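Local coordinates for protein 16S rRNA aminocarboxypropyltransferase (PDB 5APG) that probably transfers the 3-amino-3-carboxypropyl group of S-adenosylmethionine onto a methylated pseudouridine of 16S rRNA, completing that nucleotide's hypermodification, at residues M1-V5 against F125-A129; I44-T48 against H80-I84; L68-W73 against I109-I113. One frame throughout, in Å; residues are numbered along the deposited sequence.

Contact 1 of 3, residues M1-V5 against F125-A129; sequences MIPRV and FKDEA
The chain starts at Met1, a selenomethionine in this crystal, and its terminal N is bound to Glu128 OE2 at 3.0 Å, a salt bridge to the first turn of helix 126-133. The N comes at the oxygen nearly along its C-O axis. The bend of Glu128 at chi2 (83°) turns the carboxylate toward the terminus, while CG, placed by chi1, lies 3.7 Å from Ile2 CB, the two side chains passing in opposite directions. Phe125, the N-cap residue by position, points its ring at Pro3, whose CD rests 3.5 Å from the ring centroid and only 4° off the normal, a CH-pi contact over the middle of the face. Met1 O approaches the same ring obliquely, 3.2 Å from Phe125 CE1. Replacing Phe125 with an alanine would probably leave Pro3 CD without its aromatic floor and take from Arg58 the ring with which it makes a cation-pi contact. Leu120 of helix 112-122 touches both Ile2 and Pro3. The terminus is thus held to the helix by charge at a partly exposed spot and by a CH-pi contact between buried rings.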
loop_
_atom_site.group_PDB
_atom_site.type_symbol
_atom_site.label_atom_id
_atom_site.label_comp_id
_atom_site.label_asym_id
_atom_site.label_seq_id
_atom_site.Cartn_x
_atom_site.Cartn_y
_atom_site.Cartn_z
HETATM N N MSE A 1 -0.435 19.003 -2.295
HETATM C CA MSE A 1 -0.239 18.841 -0.859
HETATM C C MSE A 1 -0.550 17.415 -0.431
HETATM O O MSE A 1 -1.677 16.944 -0.590
HETATM C CB MSE A 1 -1.115 19.825 -0.081
HETATM C CG MSE A 1 -0.995 19.703 1.433
HETATM SE SE MSE A 1 0.747 20.286 2.111
HETATM C CE MSE A 1 0.329 20.332 4.017
ATOM N N ILE A 2 0.456 16.736 0.113
ATOM C CA ILE A 2 0.305 15.356 0.556
ATOM C C ILE A 2 -0.823 15.234 1.580
ATOM O O ILE A 2 -0.961 16.079 2.471
ATOM C CB ILE A 2 1.641 14.804 1.147
ATOM C CG1 ILE A 2 1.603 13.277 1.262
ATOM C CG2 ILE A 2 2.008 15.478 2.478
ATOM C CD1 ILE A 2 2.949 12.662 1.566
ATOM N N PRO A 3 -1.677 14.209 1.420
ATOM C CA PRO A 3 -2.668 13.921 2.459
ATOM C C PRO A 3 -1.975 13.471 3.733
ATOM O O PRO A 3 -0.818 13.056 3.683
ATOM C CB PRO A 3 -3.508 12.786 1.855
ATOM C CG PRO A 3 -2.672 12.220 0.759
ATOM C CD PRO A 3 -1.843 13.349 0.238
ATOM N N ARG A 4 -2.666 13.563 4.860
ATOM C CA ARG A 4 -2.114 13.088 6.119
ATOM C C ARG A 4 -2.073 11.564 6.132
ATOM O O ARG A 4 -3.088 10.905 5.900
ATOM C CB ARG A 4 -2.931 13.620 7.296
ATOM C CG ARG A 4 -2.882 15.136 7.432
ATOM C CD ARG A 4 -1.547 15.579 8.008
ATOM N NE ARG A 4 -1.399 15.161 9.399
ATOM C CZ ARG A 4 -1.887 15.835 10.435
ATOM N NH1 ARG A 4 -2.550 16.969 10.236
ATOM N NH2 ARG A 4 -1.711 15.381 11.670
ATOM N N VAL A 5 -0.892 11.011 6.392
ATOM C CA VAL A 5 -0.713 9.562 6.434
ATOM C C VAL A 5 -0.449 9.106 7.867
ATOM O O VAL A 5 0.398 9.670 8.565
ATOM C CB VAL A 5 0.445 9.107 5.521
ATOM C CG1 VAL A 5 0.577 7.588 5.541
ATOM C CG2 VAL A 5 0.230 9.608 4.098
ATOM N N PHE A 125 -1.677 12.351 -6.416
ATOM C CA PHE A 125 -0.548 13.005 -5.757
ATOM C C PHE A 125 0.767 12.464 -6.309
ATOM O O PHE A 125 1.568 11.885 -5.578
ATOM C CB PHE A 125 -0.615 12.810 -4.238
ATOM C CG PHE A 125 -1.894 13.302 -3.618
ATOM C CD1 PHE A 125 -2.053 14.639 -3.291
ATOM C CD2 PHE A 125 -2.934 12.425 -3.355
ATOM C CE1 PHE A 125 -3.228 15.094 -2.720
ATOM C CE2 PHE A 125 -4.112 12.870 -2.784
ATOM C CZ PHE A 125 -4.260 14.207 -2.466
ATOM N N LYS A 126 0.985 12.657 -7.605
ATOM C CA LYS A 126 2.154 12.100 -8.283
ATOM C C LYS A 126 3.475 12.693 -7.796
ATOM O O LYS A 126 4.458 11.970 -7.634
ATOM C CB LYS A 126 2.027 12.296 -9.794
ATOM C CG LYS A 126 0.880 11.509 -10.401
ATOM C CD LYS A 126 0.767 11.728 -11.902
ATOM C CE LYS A 126 -0.194 10.717 -12.517
ATOM N NZ LYS A 126 -0.691 11.139 -13.853
ATOM N N ASP A 127 3.502 14.000 -7.562
ATOM C CA ASP A 127 4.731 14.649 -7.107
ATOM C C ASP A 127 5.106 14.145 -5.717
ATOM O O ASP A 127 6.267 13.837 -5.449
ATOM C CB ASP A 127 4.574 16.166 -7.092
ATOM C CG ASP A 127 4.491 16.758 -8.485
ATOM O OD1 ASP A 127 4.823 16.052 -9.459
ATOM O OD2 ASP A 127 4.100 17.936 -8.604
ATOM N N GLU A 128 4.111 14.065 -4.842
ATOM C CA GLU A 128 4.305 13.535 -3.501
ATOM C C GLU A 128 4.767 12.080 -3.528
ATOM O O GLU A 128 5.621 11.678 -2.740
ATOM C CB GLU A 128 3.012 13.659 -2.691
ATOM C CG GLU A 128 2.634 15.100 -2.353
ATOM C CD GLU A 128 1.902 15.811 -3.482
ATOM O OE1 GLU A 128 1.707 15.201 -4.557
ATOM O OE2 GLU A 128 1.516 16.983 -3.287
ATOM N N ALA A 129 4.196 11.290 -4.429
ATOM C CA ALA A 129 4.585 9.890 -4.553
ATOM C C ALA A 129 6.071 9.769 -4.885
ATOM O O ALA A 129 6.767 8.895 -4.362
ATOM C CB ALA A 129 3.747 9.196 -5.610
#

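Contact 2 of 3, residues I44-T48 against H80-I84; sequences ILDPT and HTKFI. With EEM ([(3S)-3-amino-4-hydroxy-4-oxo-butyl]-[[(2S,3S,4R,5R)-5-(6-aminopurin-9-yl)-3,4-dihydroxy-oxolan-2-yl]methyl]-methyl-selanium), chain D.
His80 and Pro47 meet where strand 43-45 of the SPOUT-fold sheet runs into an Asx turn against the last part of helix 73-83. Two apolar contacts span the gap. Pro47 CD lies 3.9 Å from the centroid of the His80 ring, 13° off its normal, a CH-pi contact over one face. Farther along, Ile44 and Ile84 reach toward each other, their CD1 atoms tip to tip at 3.9 Å; Ile69 of the neighbouring strand packs on Ile84. Within 44-48, Asp46 OD1 takes two hydrogen bonds. Asp46 CG stands anti to the backbone N (chi1 -176°), which swings the carboxylate alongside the His80 ring, the two planes 41° apart. Thr48 N closes the Asx turn on Asp46 OD1 at 2.8 Å from the anti side, and Thr48 OG1 gives that oxygen a second bond, 2.5 Å long, from the syn side, both donors lying on one face of the carboxylate. Asp46 OD2, near Ile84 CD1, has a charged mate in Arg90. The ligand, a selenium analogue of S-adenosylmethionine, is touched directly, His80 CE1 lying 3.4 Å from EEM O3', and is also bridged by a water. His80 ND1 is bonded to Ala76 O, one turn back, fixing the ring's rotation, and the water lies in the ring plane 2.7 Å from His80 NE2. This water donates to Leu45 O and bonds the ribose hydroxyl EEM O2' at 2.6 Å.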
loop_
_atom_site.group_PDB
_atom_site.type_symbol
_atom_site.label_atom_id
_atom_site.label_comp_id
_atom_site.label_asym_id
_atom_site.label_seq_id
_atom_site.Cartn_x
_atom_site.Cartn_y
_atom_site.Cartn_z
ATOM N N ILE A 44 -8.004 3.005 4.616
ATOM C CA ILE A 44 -6.926 2.168 5.123
ATOM C C ILE A 44 -6.504 1.188 4.038
ATOM O O ILE A 44 -7.332 0.506 3.420
ATOM C CB ILE A 44 -7.297 1.409 6.437
ATOM C CG1 ILE A 44 -6.026 0.857 7.095
ATOM C CG2 ILE A 44 -8.310 0.274 6.201
ATOM C CD1 ILE A 44 -6.246 0.264 8.479
ATOM N N LEU A 45 -5.207 1.163 3.762
ATOM C CA LEU A 45 -4.683 0.168 2.847
ATOM C C LEU A 45 -4.806 -1.182 3.530
ATOM O O LEU A 45 -4.534 -1.318 4.725
ATOM C CB LEU A 45 -3.239 0.469 2.454
ATOM C CG LEU A 45 -3.025 1.771 1.670
ATOM C CD1 LEU A 45 -1.595 1.858 1.169
ATOM C CD2 LEU A 45 -4.006 1.891 0.513
ATOM N N ASP A 46 -5.251 -2.174 2.773
ATOM C CA ASP A 46 -5.501 -3.495 3.320
ATOM C C ASP A 46 -5.372 -4.496 2.189
ATOM O O ASP A 46 -6.258 -4.586 1.341
ATOM C CB ASP A 46 -6.892 -3.558 3.965
ATOM C CG ASP A 46 -7.171 -4.888 4.652
ATOM O OD1 ASP A 46 -6.510 -5.906 4.342
ATOM O OD2 ASP A 46 -8.078 -4.914 5.508
ATOM N N PRO A 47 -4.264 -5.250 2.170
ATOM C CA PRO A 47 -4.023 -6.216 1.093
ATOM C C PRO A 47 -4.949 -7.431 1.141
ATOM O O PRO A 47 -4.950 -8.201 0.182
ATOM C CB PRO A 47 -2.565 -6.629 1.325
ATOM C CG PRO A 47 -2.388 -6.506 2.803
ATOM C CD PRO A 47 -3.203 -5.287 3.194
ATOM N N THR A 48 -5.723 -7.594 2.214
ATOM C CA THR A 48 -6.580 -8.771 2.361
ATOM C C THR A 48 -7.991 -8.593 1.808
ATOM O O THR A 48 -8.733 -9.569 1.697
ATOM C CB THR A 48 -6.721 -9.201 3.845
ATOM O OG1 THR A 48 -7.505 -8.234 4.556
ATOM C CG2 THR A 48 -5.349 -9.344 4.502
ATOM N N HIS A 80 -4.721 -7.909 9.646
ATOM C CA HIS A 80 -5.751 -7.143 8.952
ATOM C C HIS A 80 -7.135 -7.775 9.086
ATOM O O HIS A 80 -8.132 -7.067 9.191
ATOM C CB HIS A 80 -5.401 -6.977 7.474
ATOM C CG HIS A 80 -4.302 -5.992 7.222
ATOM N ND1 HIS A 80 -2.967 -6.333 7.271
ATOM C CD2 HIS A 80 -4.342 -4.668 6.932
ATOM C CE1 HIS A 80 -2.232 -5.263 7.020
ATOM N NE2 HIS A 80 -3.042 -4.242 6.808
ATOM N N THR A 81 -7.204 -9.101 9.085
ATOM C CA THR A 81 -8.502 -9.766 9.128
ATOM C C THR A 81 -9.131 -9.695 10.518
ATOM O O THR A 81 -10.354 -9.648 10.649
ATOM C CB THR A 81 -8.405 -11.245 8.691
ATOM O OG1 THR A 81 -7.442 -11.930 9.500
ATOM C CG2 THR A 81 -7.997 -11.347 7.227
ATOM N N LYS A 82 -8.304 -9.670 11.556
ATOM C CA LYS A 82 -8.830 -9.758 12.915
ATOM C C LYS A 82 -9.011 -8.414 13.621
ATOM O O LYS A 82 -9.789 -8.326 14.569
ATOM C CB LYS A 82 -7.931 -10.660 13.769
ATOM C CG LYS A 82 -7.922 -12.120 13.332
ATOM C CD LYS A 82 -7.582 -13.059 14.485
ATOM C CE LYS A 82 -6.238 -12.726 15.112
ATOM N NZ LYS A 82 -5.770 -13.821 16.011
ATOM N N PHE A 83 -8.323 -7.365 13.177
ATOM C CA PHE A 83 -8.301 -6.140 13.977
ATOM C C PHE A 83 -8.844 -4.864 13.325
ATOM O O PHE A 83 -8.853 -3.812 13.962
ATOM C CB PHE A 83 -6.875 -5.877 14.465
ATOM C CG PHE A 83 -6.327 -6.970 15.339
ATOM C CD1 PHE A 83 -6.657 -7.028 16.683
ATOM C CD2 PHE A 83 -5.482 -7.937 14.819
ATOM C CE1 PHE A 83 -6.160 -8.032 17.494
ATOM C CE2 PHE A 83 -4.976 -8.943 15.624
ATOM C CZ PHE A 83 -5.316 -8.991 16.962
ATOM N N ILE A 84 -9.300 -4.929 12.078
ATOM C CA ILE A 84 -9.948 -3.751 11.501
ATOM C C ILE A 84 -11.321 -4.086 10.917
ATOM O O ILE A 84 -11.439 -4.787 9.908
ATOM C CB ILE A 84 -9.065 -3.061 10.427
ATOM C CG1 ILE A 84 -8.519 -4.063 9.417
ATOM C CG2 ILE A 84 -7.907 -2.323 11.082
ATOM C CD1 ILE A 84 -7.629 -3.434 8.370
HETATM C C2 EEM D . -2.668 -2.858 -0.003
HETATM N N3 EEM D . -1.761 -2.505 0.857
HETATM C C4 EEM D . -0.509 -2.896 0.698
HETATM C "C1'" EEM D . 0.785 -1.842 2.589
HETATM C "C2'" EEM D . -0.002 -2.551 3.719
HETATM C "C3'" EEM D . 0.978 -3.346 4.301
HETATM C "C4'" EEM D . 2.166 -2.719 4.258
HETATM C "C5'" EEM D . 3.328 -3.597 3.976
HETATM O O EEM D . 8.216 -1.885 4.144
HETATM C C EEM D . 8.658 -2.713 4.891
HETATM O OXT EEM D . 9.584 -2.442 5.637
HETATM C CA EEM D . 8.043 -4.093 4.956
HETATM N N EEM D . 8.886 -4.921 5.772
HETATM C CB EEM D . 6.657 -3.912 5.556
HETATM C CG EEM D . 5.739 -5.105 5.393
HETATM SE SE EEM D . 3.843 -4.566 5.590
HETATM C CE EEM D . 2.700 -6.130 5.630
HETATM O "O4'" EEM D . 2.009 -1.844 2.921
HETATM O "O3'" EEM D . 0.569 -3.865 5.626
HETATM O "O2'" EEM D . -0.307 -1.468 4.604
HETATM N N9 EEM D . 0.625 -2.708 1.388
HETATM C C8 EEM D . 1.567 -3.357 0.733
HETATM N N7 EEM D . 1.088 -3.961 -0.331
HETATM C C5 EEM D . -0.227 -3.689 -0.397
HETATM N N1 EEM D . -2.453 -3.613 -1.060
HETATM C C6 EEM D . -1.257 -4.060 -1.305
HETATM N N6 EEM D . -0.997 -4.883 -2.419
HETATM O O HOH W 1 -2.420 -1.688 6.186
#

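Contact 3 of 3, residues L68-W73 against I109-I113; sequences LIDCSW and ILSTI. With EEM ([(3S)-3-amino-4-hydroxy-4-oxo-butyl]-[[(2S,3S,4R,5R)-5-(6-aminopurin-9-yl)-3,4-dihydroxy-oxolan-2-yl]methyl]-methyl-selanium), chain D.
Trp73 has its indole sandwiched between Ile109 and the bound selenium analogue of S-adenosylmethionine. Ile109 CG2 sits 3.5 Å from the centroid of the five-membered ring, 13° off its normal, in a CH-pi contact; over the opposite face the ligand methyl EEM CE lies 3.7 Å above the plane. At the ring edge are Leu110 O and the adenine nitrogen EEM N7. Trp73 NE1 donates to Leu110 O at 3.2 Å with a bent N-H angle of 140°, the oxygen in the indole plane but NE1 well above the carbonyl plane. Elsewhere, Thr112 OG1 donates to Asp70 OD1 at 2.7 Å, meeting that oxygen's anti lone pair. With CG anti to the backbone N (chi1 177°), Asp70 brings OD1 to Thr112, while OD2 meets Arg9 and Asn18. Backbone groups then hold the ligand: EEM O3' donates to Ile69 O at 2.7 Å, and Thr112 N, at the start of helix 112-122, meets the carboxylate oxygen EEM O at 2.9 Å, where the helix end probably steadies the negative charge. Cys71 O lies 2.9 Å from EEM CG, first carbon of the aminocarboxypropyl arm, consistent with transfer of that arm and not of the methyl packed on Trp73.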
loop_
_atom_site.group_PDB
_atom_site.type_symbol
_atom_site.label_atom_id
_atom_site.label_comp_id
_atom_site.label_asym_id
_atom_site.label_seq_id
_atom_site.Cartn_x
_atom_site.Cartn_y
_atom_site.Cartn_z
ATOM N N LEU A 68 -2.417 3.100 7.460
ATOM C CA LEU A 68 -1.791 1.820 7.150
ATOM C C LEU A 68 -1.370 1.105 8.423
ATOM O O LEU A 68 -1.053 1.737 9.432
ATOM C CB LEU A 68 -0.558 1.984 6.251
ATOM C CG LEU A 68 -0.632 2.512 4.819
ATOM C CD1 LEU A 68 -0.661 4.036 4.779
ATOM C CD2 LEU A 68 0.547 1.968 4.027
ATOM N N ILE A 69 -1.349 -0.218 8.360
ATOM C CA ILE A 69 -0.724 -1.016 9.401
ATOM C C ILE A 69 0.590 -1.560 8.857
ATOM O O ILE A 69 0.614 -2.214 7.812
ATOM C CB ILE A 69 -1.628 -2.175 9.863
ATOM C CG1 ILE A 69 -2.894 -1.631 10.534
ATOM C CG2 ILE A 69 -0.873 -3.082 10.828
ATOM C CD1 ILE A 69 -3.987 -2.679 10.721
ATOM N N ASP A 70 1.687 -1.267 9.546
ATOM C CA ASP A 70 2.981 -1.815 9.166
ATOM C C ASP A 70 3.310 -3.021 10.040
ATOM O O ASP A 70 3.401 -2.912 11.262
ATOM C CB ASP A 70 4.082 -0.757 9.281
ATOM C CG ASP A 70 5.460 -1.307 8.954
ATOM O OD1 ASP A 70 5.815 -1.360 7.759
ATOM O OD2 ASP A 70 6.193 -1.685 9.887
ATOM N N CYS A 71 3.477 -4.175 9.405
ATOM C CA CYS A 71 3.786 -5.413 10.112
ATOM C C CYS A 71 4.558 -6.315 9.167
ATOM O O CYS A 71 4.801 -5.938 8.035
ATOM C CB CYS A 71 2.507 -6.092 10.598
ATOM S SG CYS A 71 1.372 -6.568 9.265
ATOM N N SER A 72 4.954 -7.499 9.613
ATOM C CA SER A 72 5.596 -8.435 8.700
ATOM C C SER A 72 4.545 -9.015 7.760
ATOM O O SER A 72 3.370 -9.101 8.116
ATOM C CB SER A 72 6.303 -9.554 9.465
ATOM O OG SER A 72 5.358 -10.429 10.051
ATOM N N TRP A 73 4.957 -9.410 6.559
ATOM C CA TRP A 73 4.019 -10.032 5.629
ATOM C C TRP A 73 3.547 -11.388 6.143
ATOM O O TRP A 73 2.452 -11.840 5.807
ATOM C CB TRP A 73 4.641 -10.172 4.238
ATOM C CG TRP A 73 4.423 -8.948 3.391
ATOM C CD1 TRP A 73 5.349 -8.006 3.054
ATOM C CD2 TRP A 73 3.185 -8.526 2.802
ATOM N NE1 TRP A 73 4.767 -7.028 2.280
ATOM C CE2 TRP A 73 3.438 -7.322 2.115
ATOM C CE3 TRP A 73 1.888 -9.053 2.786
ATOM C CZ2 TRP A 73 2.449 -6.638 1.414
ATOM C CZ3 TRP A 73 0.902 -8.369 2.091
ATOM C CH2 TRP A 73 1.188 -7.174 1.414
ATOM N N ILE A 109 2.956 -7.869 -3.620
ATOM C CA ILE A 109 3.552 -7.801 -2.289
ATOM C C ILE A 109 4.539 -6.637 -2.199
ATOM O O ILE A 109 5.722 -6.792 -2.495
ATOM C CB ILE A 109 4.261 -9.122 -1.928
ATOM C CG1 ILE A 109 3.298 -10.308 -2.090
ATOM C CG2 ILE A 109 4.831 -9.062 -0.518
ATOM C CD1 ILE A 109 2.028 -10.191 -1.265
ATOM N N LEU A 110 4.044 -5.472 -1.783
ATOM C CA LEU A 110 4.851 -4.256 -1.785
ATOM C C LEU A 110 5.379 -3.899 -0.401
ATOM O O LEU A 110 4.803 -4.293 0.611
ATOM C CB LEU A 110 4.035 -3.078 -2.330
ATOM C CG LEU A 110 3.310 -3.308 -3.661
ATOM C CD1 LEU A 110 2.565 -2.047 -4.090
ATOM C CD2 LEU A 110 4.291 -3.752 -4.744
ATOM N N SER A 111 6.471 -3.142 -0.368
ATOM C CA SER A 111 6.928 -2.542 0.879
ATOM C C SER A 111 5.936 -1.465 1.294
ATOM O O SER A 111 5.138 -0.996 0.480
ATOM C CB SER A 111 8.330 -1.946 0.729
ATOM O OG SER A 111 8.321 -0.801 -0.115
ATOM N N THR A 112 5.973 -1.082 2.565
ATOM C CA THR A 112 5.070 -0.056 3.059
ATOM C C THR A 112 5.263 1.250 2.279
ATOM O O THR A 112 4.290 1.910 1.914
ATOM C CB THR A 112 5.270 0.179 4.567
ATOM O OG1 THR A 112 4.937 -1.022 5.276
ATOM C CG2 THR A 112 4.374 1.316 5.067
ATOM N N ILE A 113 6.512 1.607 1.985
ATOM C CA ILE A 113 6.761 2.875 1.302
ATOM C C ILE A 113 6.277 2.829 -0.152
ATOM O O ILE A 113 5.769 3.824 -0.669
ATOM C CB ILE A 113 8.268 3.287 1.360
ATOM C CG1 ILE A 113 8.443 4.713 0.847
ATOM C CG2 ILE A 113 9.165 2.329 0.569
ATOM C CD1 ILE A 113 9.792 5.348 1.200
HETATM C C2 EEM D . -2.668 -2.858 -0.003
HETATM N N3 EEM D . -1.761 -2.505 0.857
HETATM C C4 EEM D . -0.509 -2.896 0.698
HETATM C "C1'" EEM D . 0.785 -1.842 2.589
HETATM C "C2'" EEM D . -0.002 -2.551 3.719
HETATM C "C3'" EEM D . 0.978 -3.346 4.301
HETATM C "C4'" EEM D . 2.166 -2.719 4.258
HETATM C "C5'" EEM D . 3.328 -3.597 3.976
HETATM O O EEM D . 8.216 -1.885 4.144
HETATM C C EEM D . 8.658 -2.713 4.891
HETATM O OXT EEM D . 9.584 -2.442 5.637
HETATM C CA EEM D . 8.043 -4.093 4.956
HETATM N N EEM D . 8.886 -4.921 5.772
HETATM C CB EEM D . 6.657 -3.912 5.556
HETATM C CG EEM D . 5.739 -5.105 5.393
HETATM SE SE EEM D . 3.843 -4.566 5.590
HETATM C CE EEM D . 2.700 -6.130 5.630
HETATM O "O4'" EEM D . 2.009 -1.844 2.921
HETATM O "O3'" EEM D . 0.569 -3.865 5.626
HETATM O "O2'" EEM D . -0.307 -1.468 4.604
HETATM N N9 EEM D . 0.625 -2.708 1.388
HETATM C C8 EEM D . 1.567 -3.357 0.733
HETATM N N7 EEM D . 1.088 -3.961 -0.331
HETATM C C5 EEM D . -0.227 -3.689 -0.397
HETATM N N1 EEM D . -2.453 -3.613 -1.060
HETATM C C6 EEM D . -1.257 -4.060 -1.305
HETATM N N6 EEM D . -0.997 -4.883 -2.419
#

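Overall arrangement
From the N terminus, the chain leads through contact 1's first segment into strand 5-9, and contact 1 closes the longest loop when helix 126-133 begins. Contacts 2 and 3 both nest within it. They cross each other: 44-48 comes first, then 68-73, then 80-84, then 109-113. Contact 2 ties the end of strand 43-45 to helix 73-83; contact 3 ties strand 66-70, its neighbour in the parallel sheet, to the start of helix 112-122. Their centres lie about 11 Å apart, they pack together through Leu45 on Leu68 and Pro47 on Trp73, and both line the S-adenosylmethionine pocket. Contact 1 is on the far side of the chain's centre from contact 2 but meets contact 3 through Val5 and Leu68.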